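Local structure of ATP phosphoribosyltransferase regulatory subunit (Bacillus halodurans, 3OD1) at residues Tyr197-Lys205 with Leu217-Gly225; Val292-Asp301 with Gln312-Leu323. The protein is probably required, together with HisG, for the first step of histidine biosynthesis and may allow histidine to feedback-regulate ATP phosphoribosyltransferase activity. All blocks are in the same frame, centred on the assembly; numbering follows the deposited sequence.

Contact 1 (Tyr197-Lys205 with Leu217-Gly225); sequences YVGYREHVK and LMNLLSLRG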
# COMPACT_ATOMS: atom_id res chain seq x y z
N TYR B 197 24.04 -4.41 29.69
CA TYR B 197 25.31 -3.94 30.24
C TYR B 197 25.65 -4.67 31.53
O TYR B 197 26.82 -4.92 31.83
CB TYR B 197 25.28 -2.43 30.51
CG TYR B 197 25.10 -1.54 29.30
CD1 TYR B 197 24.85 -2.07 28.04
CD2 TYR B 197 25.17 -0.15 29.43
CE1 TYR B 197 24.68 -1.23 26.93
CE2 TYR B 197 25.01 0.69 28.34
CZ TYR B 197 24.76 0.14 27.10
OH TYR B 197 24.59 0.99 26.03
N VAL B 198 24.62 -5.00 32.30
CA VAL B 198 24.82 -5.70 33.56
C VAL B 198 25.51 -7.03 33.29
O VAL B 198 26.53 -7.35 33.91
CB VAL B 198 23.48 -5.92 34.29
CG1 VAL B 198 23.68 -6.77 35.53
CG2 VAL B 198 22.85 -4.58 34.66
N GLY B 199 24.95 -7.81 32.37
CA GLY B 199 25.53 -9.08 31.98
C GLY B 199 26.90 -8.90 31.37
O GLY B 199 27.82 -9.68 31.61
N TYR B 200 27.04 -7.84 30.58
CA TYR B 200 28.29 -7.51 29.91
C TYR B 200 29.41 -7.23 30.90
O TYR B 200 30.52 -7.77 30.76
CB TYR B 200 28.07 -6.30 28.99
CG TYR B 200 29.29 -5.79 28.27
CD1 TYR B 200 29.50 -6.07 26.93
CD2 TYR B 200 30.21 -4.98 28.92
CE1 TYR B 200 30.60 -5.58 26.26
CE2 TYR B 200 31.32 -4.49 28.26
CZ TYR B 200 31.51 -4.79 26.93
OH TYR B 200 32.61 -4.30 26.28
N ARG B 201 29.14 -6.41 31.91
CA ARG B 201 30.14 -6.13 32.94
C ARG B 201 30.51 -7.40 33.70
O ARG B 201 31.69 -7.65 33.97
CB ARG B 201 29.65 -5.06 33.93
CG ARG B 201 29.46 -3.68 33.34
CD ARG B 201 28.78 -2.74 34.35
NE ARG B 201 28.09 -1.62 33.71
CZ ARG B 201 28.70 -0.53 33.26
NH1 ARG B 201 30.02 -0.41 33.37
NH2 ARG B 201 27.99 0.45 32.70
N GLU B 202 29.51 -8.20 34.04
CA GLU B 202 29.72 -9.43 34.78
C GLU B 202 30.60 -10.38 33.97
O GLU B 202 31.51 -11.01 34.51
CB GLU B 202 28.38 -10.10 35.10
CG GLU B 202 28.43 -11.06 36.29
CD GLU B 202 28.47 -10.33 37.63
OE1 GLU B 202 29.12 -10.84 38.57
OE2 GLU B 202 27.84 -9.25 37.75
N HIS B 203 30.33 -10.47 32.68
CA HIS B 203 31.05 -11.37 31.79
C HIS B 203 32.51 -10.97 31.63
O HIS B 203 33.40 -11.82 31.58
CB HIS B 203 30.38 -11.43 30.42
CG HIS B 203 30.97 -12.46 29.51
ND1 HIS B 203 31.60 -12.12 28.33
CD2 HIS B 203 31.05 -13.80 29.61
CE1 HIS B 203 32.03 -13.22 27.73
NE2 HIS B 203 31.71 -14.26 28.49
N VAL B 204 32.75 -9.66 31.53
CA VAL B 204 34.09 -9.15 31.34
C VAL B 204 34.96 -9.47 32.55
O VAL B 204 36.13 -9.83 32.42
CB VAL B 204 34.09 -7.63 31.07
CG1 VAL B 204 35.50 -7.10 30.96
CG2 VAL B 204 33.31 -7.33 29.79
N LYS B 205 34.39 -9.33 33.74
CA LYS B 205 35.12 -9.61 34.97
C LYS B 205 35.38 -11.10 35.15
O LYS B 205 36.29 -11.49 35.87
CB LYS B 205 34.39 -9.02 36.18
CG LYS B 205 34.31 -7.51 36.16
CD LYS B 205 33.96 -6.94 37.53
CE LYS B 205 34.00 -5.42 37.51
NZ LYS B 205 33.88 -4.83 38.88
N LEU B 217 37.51 -2.95 27.55
CA LEU B 217 36.19 -3.50 27.29
C LEU B 217 35.13 -2.75 28.09
O LEU B 217 34.03 -2.46 27.60
CB LEU B 217 36.14 -4.99 27.61
CG LEU B 217 36.97 -5.88 26.67
CD1 LEU B 217 36.83 -7.34 27.04
CD2 LEU B 217 36.55 -5.66 25.24
N MSE B 218 35.48 -2.43 29.34
CA MSE B 218 34.58 -1.77 30.27
C MSE B 218 34.24 -0.34 29.81
O MSE B 218 33.07 0.09 29.87
CB MSE B 218 35.21 -1.74 31.66
CG MSE B 218 34.24 -1.99 32.79
SE MSE B 218 33.37 -3.72 32.63
CE MSE B 218 34.18 -4.61 34.16
N ASN B 219 35.26 0.38 29.36
CA ASN B 219 35.10 1.78 28.98
C ASN B 219 34.31 1.98 27.68
O ASN B 219 33.83 3.08 27.41
CB ASN B 219 36.46 2.48 28.91
CG ASN B 219 37.00 2.83 30.28
OD1 ASN B 219 36.26 3.27 31.16
ND2 ASN B 219 38.30 2.63 30.48
N LEU B 220 34.17 0.91 26.90
CA LEU B 220 33.33 0.95 25.70
C LEU B 220 31.93 1.43 26.07
O LEU B 220 31.37 2.27 25.39
CB LEU B 220 33.23 -0.44 25.07
CG LEU B 220 32.20 -0.61 23.95
CD1 LEU B 220 32.43 0.40 22.83
CD2 LEU B 220 32.27 -2.04 23.43
N LEU B 221 31.39 0.88 27.15
CA LEU B 221 30.04 1.21 27.62
C LEU B 221 29.84 2.69 27.92
O LEU B 221 28.72 3.18 27.93
CB LEU B 221 29.72 0.39 28.87
CG LEU B 221 28.85 -0.85 28.69
CD1 LEU B 221 29.11 -1.54 27.36
CD2 LEU B 221 29.05 -1.80 29.87
N SER B 222 30.94 3.40 28.17
CA SER B 222 30.85 4.82 28.49
C SER B 222 30.85 5.70 27.25
O SER B 222 30.64 6.91 27.36
CB SER B 222 32.00 5.23 29.42
OG SER B 222 31.64 5.01 30.77
N LEU B 223 31.11 5.12 26.08
CA LEU B 223 31.25 5.90 24.85
C LEU B 223 29.88 6.28 24.29
O LEU B 223 29.47 5.81 23.23
CB LEU B 223 32.07 5.14 23.81
CG LEU B 223 33.47 4.74 24.24
CD1 LEU B 223 34.13 3.82 23.22
CD2 LEU B 223 34.33 5.98 24.51
N ARG B 224 29.17 7.13 25.03
CA ARG B 224 27.81 7.51 24.69
C ARG B 224 27.63 8.97 25.05
O ARG B 224 27.60 9.32 26.23
CB ARG B 224 26.81 6.66 25.47
CG ARG B 224 27.16 5.17 25.53
CD ARG B 224 26.07 4.37 26.23
NE ARG B 224 24.87 4.17 25.40
CZ ARG B 224 23.65 4.49 25.79
NH1 ARG B 224 23.46 5.04 26.98
NH2 ARG B 224 22.61 4.26 24.98
N GLY B 225 27.52 9.83 24.03
CA GLY B 225 27.34 11.25 24.25
C GLY B 225 27.46 12.07 22.98
O GLY B 225 26.96 11.69 21.93
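In the mostly helical region between strands 162-167 and 265-268, helix 197-206 packs against the end of helix 211-220 by closing Tyr197, Tyr200 and Arg201 around Leu221. One leucine serves all three flat groups. Its CG lies over a face of the Tyr197 ring, 4.0 Å from the centroid, in a CH-pi contact, and its CD1 makes a second one over a face of Tyr200. The other methyl, CD2, sits 3.6 Å from Arg201 CZ, above the centre of the guanidinium. Tyr200 points its CG anti to the backbone N (chi1 177°), which carries the phenol to the neighbouring helix, where OH donates to Leu217 O at 2.7 Å, from 40° above the carbonyl plane. A phenylalanine in place of Tyr200 would probably keep the CH-pi contact but lose the bond to Leu217 O, leaving the ring less firmly tied across the interface. Farther along, Val204 CG1 meets Leu217 CB at 4.0 Å, while the selenomethionine Met218 sets its CE tightly against Lys205 CE (3.5 Å). At the other end Tyr197 OH lies over a face of the Arg224 guanidinium without bonding to it; the hydroxyl is hydrogen-bonded with Thr270, and Asp268 forms a salt bridge with Arg224 NE. Helix 182-193 covers Tyr200 and Val204, helix 168-179 lies against Leu217 and Leu220, and strand 224-225 joins strand 265-268 at the sheet edge.

Contact 2 (Val292-Asp301 with Gln312-Leu323); sequences VPLCSGGRYD and QATGFGVRIDLL
Tyr300 lays a face of its ring over the methyl of Ala313, whose CB is 3.8 Å from the ring centroid, a CH-pi contact. Its chi1 of 54° puts CG between the backbone N and the carbonyl carbon, folding the ring back over strand 313-319 while Tyr300 N donates to Ala313 O at 2.9 Å. Ala313 N is held in turn by Asp301 OD1 (3.0 Å), met on the anti side, 31° out of the carboxylate plane. That same oxygen forms a longer salt bridge with Arg299 NH1, and one face of the Arg299 guanidinium rests on Thr314 CG2. Asp142 pairs with Arg299 NE, and Glu132 accepts from Tyr300 OH. Between the strands, Ser296 and Gly317 form an antiparallel hydrogen-bonded pair, with Gly317 N to Ser296 O at 2.9 Å. At Gly297 a beta carbon on the present backbone would strike Gly315 O and Phe316 CA, so the strands' close approach here depends on glycine. At the classic bulge that Leu294 and Cys295 form opposite Gly285, Leu294 O accepts from Arg319 N, and Leu294 CD2 packs 4.0 Å from Leu322 CB on the first turn of helix 320-327. Arg319 grips Asp321 side-on through NE and NH1. This strand-helix unit is consistent with motif 3 of class II synthetases. The pair lies within the large sheet, between strands 281-286 and 125-134, with helix 139-155 packed on Cys295, Thr314 and Phe316, and helix 21-40 against Val318 and Leu323.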
# COMPACT_ATOMS: atom_id res chain seq x y z
N VAL B 292 10.80 2.88 22.29
CA VAL B 292 11.41 2.12 21.20
C VAL B 292 11.86 3.04 20.07
O VAL B 292 11.18 4.02 19.76
CB VAL B 292 10.44 1.06 20.64
CG1 VAL B 292 10.02 0.09 21.75
CG2 VAL B 292 9.20 1.72 20.05
N PRO B 293 13.01 2.75 19.45
CA PRO B 293 13.44 3.54 18.29
C PRO B 293 12.35 3.60 17.23
O PRO B 293 11.68 2.59 16.97
CB PRO B 293 14.63 2.74 17.74
CG PRO B 293 15.04 1.84 18.80
CD PRO B 293 13.86 1.57 19.67
N LEU B 294 12.17 4.76 16.62
CA LEU B 294 11.20 4.94 15.53
C LEU B 294 11.78 4.53 14.18
O LEU B 294 11.04 4.16 13.25
CB LEU B 294 10.79 6.40 15.44
CG LEU B 294 10.39 7.13 16.72
CD1 LEU B 294 10.09 8.59 16.43
CD2 LEU B 294 9.20 6.46 17.40
N CYS B 295 13.11 4.60 14.07
CA CYS B 295 13.79 4.35 12.79
C CYS B 295 15.22 3.91 13.00
O CYS B 295 15.78 4.05 14.10
CB CYS B 295 13.77 5.62 11.94
SG CYS B 295 14.49 7.04 12.77
N SER B 296 15.82 3.39 11.94
CA SER B 296 17.18 2.88 12.03
C SER B 296 17.74 2.66 10.65
O SER B 296 17.00 2.59 9.67
CB SER B 296 17.20 1.57 12.82
OG SER B 296 16.55 0.53 12.11
N GLY B 297 19.07 2.57 10.55
CA GLY B 297 19.69 2.32 9.27
C GLY B 297 21.18 2.09 9.41
O GLY B 297 21.70 1.95 10.52
N GLY B 298 21.87 2.06 8.28
CA GLY B 298 23.31 1.91 8.29
C GLY B 298 23.82 1.12 7.10
O GLY B 298 23.04 0.66 6.26
N ARG B 299 25.14 0.95 7.06
CA ARG B 299 25.82 0.24 5.97
C ARG B 299 25.64 -1.26 6.01
O ARG B 299 25.80 -1.88 7.05
CB ARG B 299 27.31 0.52 6.01
CG ARG B 299 27.67 1.92 5.66
CD ARG B 299 28.42 1.95 4.36
NE ARG B 299 28.32 3.27 3.77
CZ ARG B 299 28.01 3.51 2.50
NH1 ARG B 299 27.79 2.49 1.68
NH2 ARG B 299 27.94 4.76 2.06
N TYR B 300 25.34 -1.84 4.86
CA TYR B 300 25.23 -3.28 4.73
C TYR B 300 25.97 -3.73 3.45
O TYR B 300 25.35 -4.16 2.48
CB TYR B 300 23.75 -3.70 4.74
CG TYR B 300 22.88 -2.98 3.71
CD1 TYR B 300 22.58 -3.59 2.50
CD2 TYR B 300 22.35 -1.71 3.95
CE1 TYR B 300 21.81 -2.97 1.54
CE2 TYR B 300 21.56 -1.07 2.98
CZ TYR B 300 21.30 -1.72 1.78
OH TYR B 300 20.52 -1.15 0.78
N ASP B 301 27.30 -3.63 3.48
CA ASP B 301 28.12 -3.68 2.26
C ASP B 301 28.30 -5.06 1.62
O ASP B 301 28.92 -5.16 0.57
CB ASP B 301 29.52 -3.08 2.51
CG ASP B 301 29.50 -1.56 2.61
OD1 ASP B 301 28.45 -0.93 2.35
OD2 ASP B 301 30.57 -0.99 2.94
N GLN B 312 28.72 -1.45 -2.26
CA GLN B 312 28.51 -0.87 -0.94
C GLN B 312 27.09 -0.34 -0.94
O GLN B 312 26.53 -0.03 -1.99
CB GLN B 312 29.53 0.24 -0.67
CG GLN B 312 30.97 -0.17 -0.96
CD GLN B 312 31.96 0.97 -0.77
OE1 GLN B 312 32.31 1.31 0.37
NE2 GLN B 312 32.41 1.57 -1.87
N ALA B 313 26.47 -0.28 0.23
CA ALA B 313 25.08 0.17 0.32
C ALA B 313 24.75 0.65 1.72
O ALA B 313 25.28 0.14 2.71
CB ALA B 313 24.11 -0.94 -0.11
N THR B 314 23.92 1.68 1.79
CA THR B 314 23.39 2.11 3.07
C THR B 314 21.95 2.56 2.89
O THR B 314 21.42 2.49 1.79
CB THR B 314 24.26 3.20 3.74
OG1 THR B 314 23.72 3.51 5.03
CG2 THR B 314 24.32 4.47 2.89
N GLY B 315 21.31 3.00 3.97
CA GLY B 315 19.94 3.46 3.89
C GLY B 315 19.30 3.50 5.26
O GLY B 315 19.98 3.37 6.27
N PHE B 316 17.99 3.72 5.30
CA PHE B 316 17.26 3.73 6.56
C PHE B 316 15.83 3.24 6.36
O PHE B 316 15.30 3.24 5.24
CB PHE B 316 17.26 5.12 7.22
CG PHE B 316 16.44 6.17 6.48
CD1 PHE B 316 15.06 6.23 6.64
CD2 PHE B 316 17.05 7.10 5.65
CE1 PHE B 316 14.31 7.19 5.98
CE2 PHE B 316 16.30 8.07 4.99
CZ PHE B 316 14.94 8.12 5.16
N GLY B 317 15.21 2.83 7.46
CA GLY B 317 13.81 2.48 7.49
C GLY B 317 13.13 3.18 8.66
O GLY B 317 13.75 3.38 9.70
N VAL B 318 11.87 3.56 8.47
CA VAL B 318 11.07 4.20 9.50
C VAL B 318 9.83 3.37 9.77
O VAL B 318 9.11 3.02 8.84
CB VAL B 318 10.62 5.60 9.05
CG1 VAL B 318 9.76 6.26 10.15
CG2 VAL B 318 11.84 6.46 8.69
N ARG B 319 9.58 3.04 11.04
CA ARG B 319 8.34 2.36 11.46
C ARG B 319 7.22 3.37 11.59
O ARG B 319 7.20 4.16 12.53
CB ARG B 319 8.54 1.68 12.82
CG ARG B 319 9.19 0.31 12.75
CD ARG B 319 8.20 -0.72 12.24
NE ARG B 319 6.96 -0.77 13.02
CZ ARG B 319 6.72 -1.62 14.02
NH1 ARG B 319 5.56 -1.58 14.66
NH2 ARG B 319 7.64 -2.51 14.38
N ILE B 320 6.28 3.34 10.64
CA ILE B 320 5.26 4.37 10.53
C ILE B 320 4.34 4.41 11.74
O ILE B 320 4.00 5.47 12.25
CB ILE B 320 4.42 4.19 9.25
CG1 ILE B 320 5.32 4.29 8.00
CG2 ILE B 320 3.30 5.22 9.18
CD1 ILE B 320 5.97 5.62 7.86
N ASP B 321 3.91 3.24 12.19
CA ASP B 321 2.98 3.20 13.32
C ASP B 321 3.62 3.77 14.58
O ASP B 321 2.97 4.47 15.35
CB ASP B 321 2.38 1.80 13.52
CG ASP B 321 3.42 0.68 13.50
OD1 ASP B 321 3.04 -0.47 13.81
OD2 ASP B 321 4.61 0.94 13.19
N LEU B 322 4.91 3.50 14.78
CA LEU B 322 5.62 4.04 15.92
C LEU B 322 5.77 5.55 15.78
O LEU B 322 5.72 6.28 16.76
CB LEU B 322 7.00 3.38 16.05
CG LEU B 322 7.02 1.89 16.41
CD1 LEU B 322 8.44 1.31 16.47
CD2 LEU B 322 6.29 1.63 17.72
N LEU B 323 5.96 6.01 14.55
CA LEU B 323 6.11 7.44 14.32
C LEU B 323 4.79 8.19 14.58
O LEU B 323 4.78 9.24 15.22
CB LEU B 323 6.62 7.72 12.89
CG LEU B 323 6.73 9.19 12.47
CD1 LEU B 323 7.59 9.99 13.47
CD2 LEU B 323 7.27 9.31 11.04

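How the contacts relate
The two contacts illustrate how one sheet can serve both a synthetase-like core and an attached helical region. Contact 2 pairs two strands in its interior, and the centre of this contact lies about 4 Å from the centre of the chain, whereas contact 1 reaches the sheet through an outermost strand, 224-225, and has its centre about 28 Å from that of the chain. The centres of the two contacts are 25 Å apart and their nearest atoms about 10 Å, so they do not touch. Strands 281-286, 162-167 and 265-268 intervene across the sheet. In class II synthetases the corresponding sheet floors the active site; contact 2 belongs to that framework, and contact 1 to the helical periphery.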